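Local coordinates for UPF0678 fatty acid-binding protein-like protein ERS007657_00996 (Mycobacterium tuberculosis, PDB 6R3W) that binds heme b in a wide surface cleft of a beta-barrel and probably converts peroxynitrite to nitrate, scavenging reactive nitrogen species, at residues H65-Y70 / L81-P86; E37-A42 / L49-Q54. One frame throughout, in Å; residues are numbered along the deposited sequence. Where two conformers were deposited one is given.

Contact 1 of 2, residues H65-Y70 / L81-P86. With HEM (protoporphyrin IX containing Fe), chain B.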
# COMPACT_ATOMS: atom_id res chain seq x y z
N HIS A 65 -0.53 -11.69 5.26
CA HIS A 65 0.17 -11.06 4.13
C HIS A 65 1.28 -10.15 4.67
O HIS A 65 1.12 -9.53 5.74
CB HIS A 65 -0.85 -10.29 3.27
CG HIS A 65 -0.24 -9.56 2.11
ND1 HIS A 65 0.04 -8.21 2.15
CD2 HIS A 65 0.11 -10.00 0.89
CE1 HIS A 65 0.49 -7.84 0.97
NE2 HIS A 65 0.57 -8.93 0.18
N SER A 66 2.32 -9.95 3.87
CA SER A 66 3.26 -8.84 4.06
C SER A 66 3.58 -8.28 2.67
O SER A 66 3.25 -8.93 1.67
CB SER A 66 4.50 -9.28 4.80
OG SER A 66 5.17 -10.28 4.05
N GLU A 67 4.17 -7.10 2.61
CA GLU A 67 4.72 -6.55 1.37
C GLU A 67 5.87 -5.65 1.74
O GLU A 67 5.92 -5.15 2.87
CB GLU A 67 3.64 -5.87 0.54
CG GLU A 67 2.87 -4.80 1.29
CD GLU A 67 1.65 -4.21 0.59
OE1 GLU A 67 0.99 -4.96 -0.19
OE2 GLU A 67 1.31 -3.04 0.86
N THR A 68 6.74 -5.40 0.79
CA THR A 68 7.95 -4.63 1.03
C THR A 68 8.37 -3.96 -0.29
O THR A 68 8.29 -4.61 -1.35
CB THR A 68 9.04 -5.50 1.65
OG1 THR A 68 10.14 -4.65 2.00
CG2 THR A 68 9.47 -6.63 0.75
N GLY A 69 8.92 -2.76 -0.19
CA GLY A 69 9.46 -2.07 -1.35
C GLY A 69 9.60 -0.61 -1.11
O GLY A 69 10.11 -0.22 -0.03
N TYR A 70 9.26 0.19 -2.11
CA TYR A 70 9.68 1.60 -2.19
C TYR A 70 8.54 2.43 -2.75
O TYR A 70 7.83 1.99 -3.66
CB TYR A 70 10.94 1.73 -3.04
CG TYR A 70 12.03 0.79 -2.62
CD1 TYR A 70 12.85 1.09 -1.55
CD2 TYR A 70 12.20 -0.43 -3.24
CE1 TYR A 70 13.79 0.19 -1.08
CE2 TYR A 70 13.17 -1.33 -2.81
CZ TYR A 70 13.96 -1.02 -1.73
OH TYR A 70 14.91 -1.92 -1.33
N LEU A 81 4.93 3.17 -6.78
CA LEU A 81 4.98 2.23 -5.63
C LEU A 81 5.43 0.88 -6.17
O LEU A 81 4.79 0.34 -7.06
CB LEU A 81 3.61 2.14 -4.98
CG LEU A 81 3.49 1.15 -3.82
CD1 LEU A 81 4.37 1.56 -2.63
CD2 LEU A 81 2.03 1.05 -3.37
N VAL A 82 6.57 0.41 -5.67
CA VAL A 82 7.28 -0.76 -6.21
C VAL A 82 7.34 -1.82 -5.11
O VAL A 82 7.97 -1.54 -4.08
CB VAL A 82 8.69 -0.34 -6.65
CG1 VAL A 82 9.44 -1.49 -7.29
CG2 VAL A 82 8.66 0.86 -7.59
N LEU A 83 6.67 -2.95 -5.29
CA LEU A 83 6.47 -3.91 -4.18
C LEU A 83 6.74 -5.34 -4.61
O LEU A 83 6.40 -5.75 -5.72
CB LEU A 83 5.04 -3.83 -3.64
CG LEU A 83 4.62 -2.52 -2.99
CD1 LEU A 83 3.15 -2.60 -2.62
CD2 LEU A 83 5.49 -2.20 -1.78
N ALA A 84 7.27 -6.10 -3.65
CA ALA A 84 7.31 -7.57 -3.65
C ALA A 84 6.31 -8.12 -2.64
O ALA A 84 6.14 -7.52 -1.54
CB ALA A 84 8.70 -8.03 -3.31
N HIS A 85 5.71 -9.24 -2.98
CA HIS A 85 4.75 -9.98 -2.14
C HIS A 85 5.23 -11.40 -1.96
O HIS A 85 5.69 -12.06 -2.91
CB HIS A 85 3.36 -10.01 -2.80
CG HIS A 85 2.78 -8.67 -3.03
ND1 HIS A 85 1.93 -8.08 -2.12
CD2 HIS A 85 2.87 -7.82 -4.08
CE1 HIS A 85 1.59 -6.89 -2.57
NE2 HIS A 85 2.16 -6.70 -3.75
N PRO A 86 5.05 -11.97 -0.75
CA PRO A 86 5.54 -13.31 -0.47
C PRO A 86 4.71 -14.41 -1.13
O PRO A 86 5.12 -15.56 -1.09
CB PRO A 86 5.44 -13.40 1.07
CG PRO A 86 4.29 -12.47 1.40
CD PRO A 86 4.46 -11.32 0.43
CHA HEM B . -6.99 -14.11 -0.77
CHB HEM B . -5.64 -11.60 3.10
CHC HEM B . -3.29 -8.42 0.26
CHD HEM B . -4.24 -11.24 -3.57
C1A HEM B . -6.81 -13.69 0.53
C2A HEM B . -7.28 -14.41 1.68
C3A HEM B . -6.89 -13.70 2.76
C4A HEM B . -6.21 -12.55 2.29
CMA HEM B . -7.10 -14.08 4.20
CAA HEM B . -8.04 -15.72 1.67
CBA HEM B . -7.18 -16.86 2.18
CGA HEM B . -6.00 -17.06 1.28
O1A HEM B . -4.85 -16.97 1.76
O2A HEM B . -6.17 -17.35 0.08
C1B HEM B . -4.93 -10.48 2.65
C2B HEM B . -4.35 -9.50 3.52
C3B HEM B . -3.72 -8.56 2.73
C4B HEM B . -3.87 -9.05 1.35
CMB HEM B . -4.44 -9.50 5.03
CAB HEM B . -3.02 -7.31 3.10
CBB HEM B . -3.38 -6.60 4.14
C1C HEM B . -3.31 -8.94 -1.03
C2C HEM B . -2.65 -8.37 -2.15
C3C HEM B . -2.87 -9.21 -3.21
C4C HEM B . -3.75 -10.25 -2.76
CMC HEM B . -1.88 -7.10 -2.11
CAC HEM B . -2.29 -9.16 -4.57
CBC HEM B . -1.00 -8.88 -4.79
C1D HEM B . -5.12 -12.22 -3.12
C2D HEM B . -5.67 -13.27 -4.00
C3D HEM B . -6.41 -14.06 -3.23
C4D HEM B . -6.36 -13.50 -1.86
CMD HEM B . -5.37 -13.46 -5.46
CAD HEM B . -6.81 -15.47 -3.59
CBD HEM B . -8.17 -15.51 -4.10
CGD HEM B . -8.52 -16.94 -4.53
O1D HEM B . -7.89 -18.01 -4.25
O2D HEM B . -9.47 -17.02 -5.18
NA HEM B . -6.13 -12.56 0.94
NB HEM B . -4.61 -10.17 1.38
NC HEM B . -4.00 -10.05 -1.42
ND HEM B . -5.56 -12.40 -1.83
FE HEM B . -5.16 -11.29 -0.27
O HOH W 1 -3.38 -12.45 0.04
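Leu81 reaches back to strand 65-70 through its branch CD1, which lies 3.6 Å from Tyr70 O. That carbonyl accepts the N-H of Val82, and Tyr70 N returns the bond to Val82 O, both at 2.9 Å. Val82 and Tyr70 share the outer face of the barrel wall with Thr68 and Ala84. Leu83 sits across from Gly69, where the strands come close, and Gly69 CA lies 3.2 Å from Val82 O. The branches of Leu83 divide: CD2 packs on the Thr68 backbone, and CD1 lies 3.9 Å from the carboxylate carbon CD of Glu67. Glu67 OE2 is itself held by Tyr51 OH and by a salt bridge to Arg130. Ala84 forms the second hydrogen-bonded pair, with Thr68; its N-H to Thr68 O is nearly straight (174°). His85 ND1 meets His65 NE2 at 2.8 Å, a hydrogen bond in which either nitrogen could be the donor. The rings join rim to rim, planes 36° apart. His65 swings its ring away from its own backbone nitrogen (chi1 178°), which sets one face over the heme edge, CHC being 3.6 Å above the ring plane. A heme vinyl carbon, CBC, covers one face of His85, whose NE2 bonds Glu91. Pro86 closes the segment with CD against Ser66 O. This is an antiparallel hairpin of the nitrobindin beta-barrel, whose paired histidines line the heme pocket.

Contact 2 of 2, residues E37-A42 / L49-Q54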
# COMPACT_ATOMS: atom_id res chain seq x y z
N GLU A 37 -2.43 -4.74 11.29
CA GLU A 37 -1.43 -4.28 10.31
C GLU A 37 -0.43 -3.37 11.01
O GLU A 37 -0.86 -2.47 11.75
CB GLU A 37 -2.12 -3.55 9.17
CG GLU A 37 -1.17 -2.97 8.15
CD GLU A 37 -1.84 -2.53 6.87
OE1 GLU A 37 -3.08 -2.64 6.78
OE2 GLU A 37 -1.12 -2.06 5.96
N GLU A 38 0.85 -3.56 10.68
CA GLU A 38 1.95 -2.68 11.08
C GLU A 38 2.68 -2.25 9.81
O GLU A 38 3.07 -3.13 9.01
CB GLU A 38 2.92 -3.41 12.02
CG GLU A 38 2.28 -3.91 13.30
CD GLU A 38 2.54 -3.02 14.50
OE1 GLU A 38 3.33 -2.06 14.37
OE2 GLU A 38 1.90 -3.25 15.56
N VAL A 39 2.91 -0.95 9.67
CA VAL A 39 3.61 -0.35 8.52
C VAL A 39 4.75 0.53 9.02
O VAL A 39 4.58 1.22 10.04
CB VAL A 39 2.62 0.43 7.67
CG1 VAL A 39 3.30 1.49 6.83
CG2 VAL A 39 1.77 -0.51 6.83
N VAL A 40 5.86 0.52 8.31
CA VAL A 40 6.94 1.49 8.55
C VAL A 40 7.29 2.17 7.24
O VAL A 40 7.57 1.46 6.26
CB VAL A 40 8.19 0.85 9.19
CG1 VAL A 40 9.27 1.88 9.40
CG2 VAL A 40 7.86 0.14 10.49
N PHE A 41 7.34 3.49 7.25
CA PHE A 41 7.93 4.31 6.18
C PHE A 41 9.21 4.95 6.69
O PHE A 41 9.19 5.52 7.80
CB PHE A 41 6.99 5.41 5.73
CG PHE A 41 5.81 4.96 4.91
CD1 PHE A 41 5.95 4.70 3.56
CD2 PHE A 41 4.54 4.90 5.47
CE1 PHE A 41 4.84 4.34 2.79
CE2 PHE A 41 3.44 4.54 4.70
CZ PHE A 41 3.59 4.30 3.36
N ALA A 42 10.28 4.84 5.92
CA ALA A 42 11.57 5.45 6.28
C ALA A 42 12.26 5.93 4.99
O ALA A 42 11.65 5.87 3.92
CB ALA A 42 12.41 4.46 7.04
N LEU A 49 10.76 6.73 -0.39
CA LEU A 49 10.56 6.13 0.94
C LEU A 49 10.76 4.62 0.83
O LEU A 49 10.33 4.01 -0.16
CB LEU A 49 9.15 6.43 1.46
CG LEU A 49 8.79 7.90 1.60
CD1 LEU A 49 7.36 8.04 2.07
CD2 LEU A 49 9.74 8.61 2.53
N THR A 50 11.35 4.02 1.86
CA THR A 50 11.26 2.58 2.09
C THR A 50 9.92 2.31 2.77
O THR A 50 9.45 3.14 3.57
CB THR A 50 12.44 2.06 2.90
OG1 THR A 50 12.39 2.65 4.21
CG2 THR A 50 13.76 2.40 2.25
N TYR A 51 9.36 1.14 2.50
CA TYR A 51 8.02 0.77 2.99
C TYR A 51 7.98 -0.71 3.28
O TYR A 51 8.34 -1.52 2.42
CB TYR A 51 6.96 1.15 1.96
CG TYR A 51 5.60 0.53 2.17
CD1 TYR A 51 4.76 0.92 3.20
CD2 TYR A 51 5.21 -0.54 1.40
CE1 TYR A 51 3.53 0.31 3.39
CE2 TYR A 51 3.97 -1.14 1.55
CZ TYR A 51 3.12 -0.71 2.55
OH TYR A 51 1.91 -1.32 2.74
N THR A 52 7.48 -1.06 4.46
CA THR A 52 7.20 -2.46 4.80
C THR A 52 5.87 -2.56 5.52
O THR A 52 5.57 -1.68 6.33
CB THR A 52 8.33 -3.06 5.61
OG1 THR A 52 8.46 -2.25 6.78
CG2 THR A 52 9.62 -3.15 4.82
N GLN A 53 5.19 -3.66 5.29
CA GLN A 53 3.90 -4.01 5.89
C GLN A 53 4.01 -5.42 6.43
O GLN A 53 4.46 -6.31 5.68
CB GLN A 53 2.78 -3.91 4.85
CG GLN A 53 1.41 -4.34 5.39
CD GLN A 53 0.50 -4.85 4.31
OE1 GLN A 53 -0.50 -4.22 3.96
NE2 GLN A 53 0.80 -6.04 3.80
N GLN A 54 3.49 -5.65 7.63
CA GLN A 54 3.19 -7.01 8.12
C GLN A 54 1.76 -7.04 8.63
O GLN A 54 1.38 -6.14 9.38
CB GLN A 54 4.17 -7.47 9.20
CG GLN A 54 3.95 -8.93 9.62
CD GLN A 54 4.19 -9.94 8.52
OE1 GLN A 54 5.33 -10.13 8.05
NE2 GLN A 54 3.16 -10.73 8.21
O HOH W 2 -0.52 -0.31 3.80
O HOH W 3 6.16 -3.30 8.85
O HOH W 4 10.48 1.21 5.83
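Tyr51 OH is gripped by water 2, which donates to it and to Glu37 OE2, both at 2.8 Å, and so bridges the two strands inside the barrel. The same hydroxyl also meets Glu67 on the next strand, while Glu37 OE1 is held by Tyr141. With chi1 at 166°, the Tyr51 ring lies along the inner face, with Val39 CG1 at its edge, 3.6 Å from CE1. The neighbouring Tyr51 CD1 sits over one face of the Phe41 ring, 3.4 Å above its plane and offset toward the rim. The two rings are oblique, at 34°. Leu49 CD1 then packs on Phe41 CD1. The backbones pair at Glu38 with Gln54, Val40 with Thr52 and Ala42 with Thr50, two bonds each. The last pair is less regular: Thr50 N approaches Ala42 O from 43° outside the carbonyl plane. On the outer face, water 4 donates to Val40 O (3.0 Å) and is hydrogen-bonded to Thr50 OG1; water 3 donates to Glu38 O. The inner face thus changes from apolar at Leu49 and Phe41 to polar at Glu37 and Gln53, near the heme. Bonds from water 2 and Tyr141 to its two oxygens would make the buried Glu37 carboxylate tolerable and fix its rotation.

How the contacts relate
From the N terminus, strand 33-42 comes first, and contact 2 closes the turn between it and strand 48-57. The chain then turns into strand 63-73, and contact 1 closes the next hairpin, with strand 78-85. The contacts follow in series; neither nests in the other nor crosses it. Strands 48-57 and 63-73 are neighbours, so the four strands form one continuous antiparallel part of the ten-stranded barrel. Side chains also join the contacts: Glu67 and Tyr51 tie them inside the barrel, and Ser66 CB packs on Gln53 O. Gln53 and His65 touch near the heme, so both hairpins contribute to its pocket.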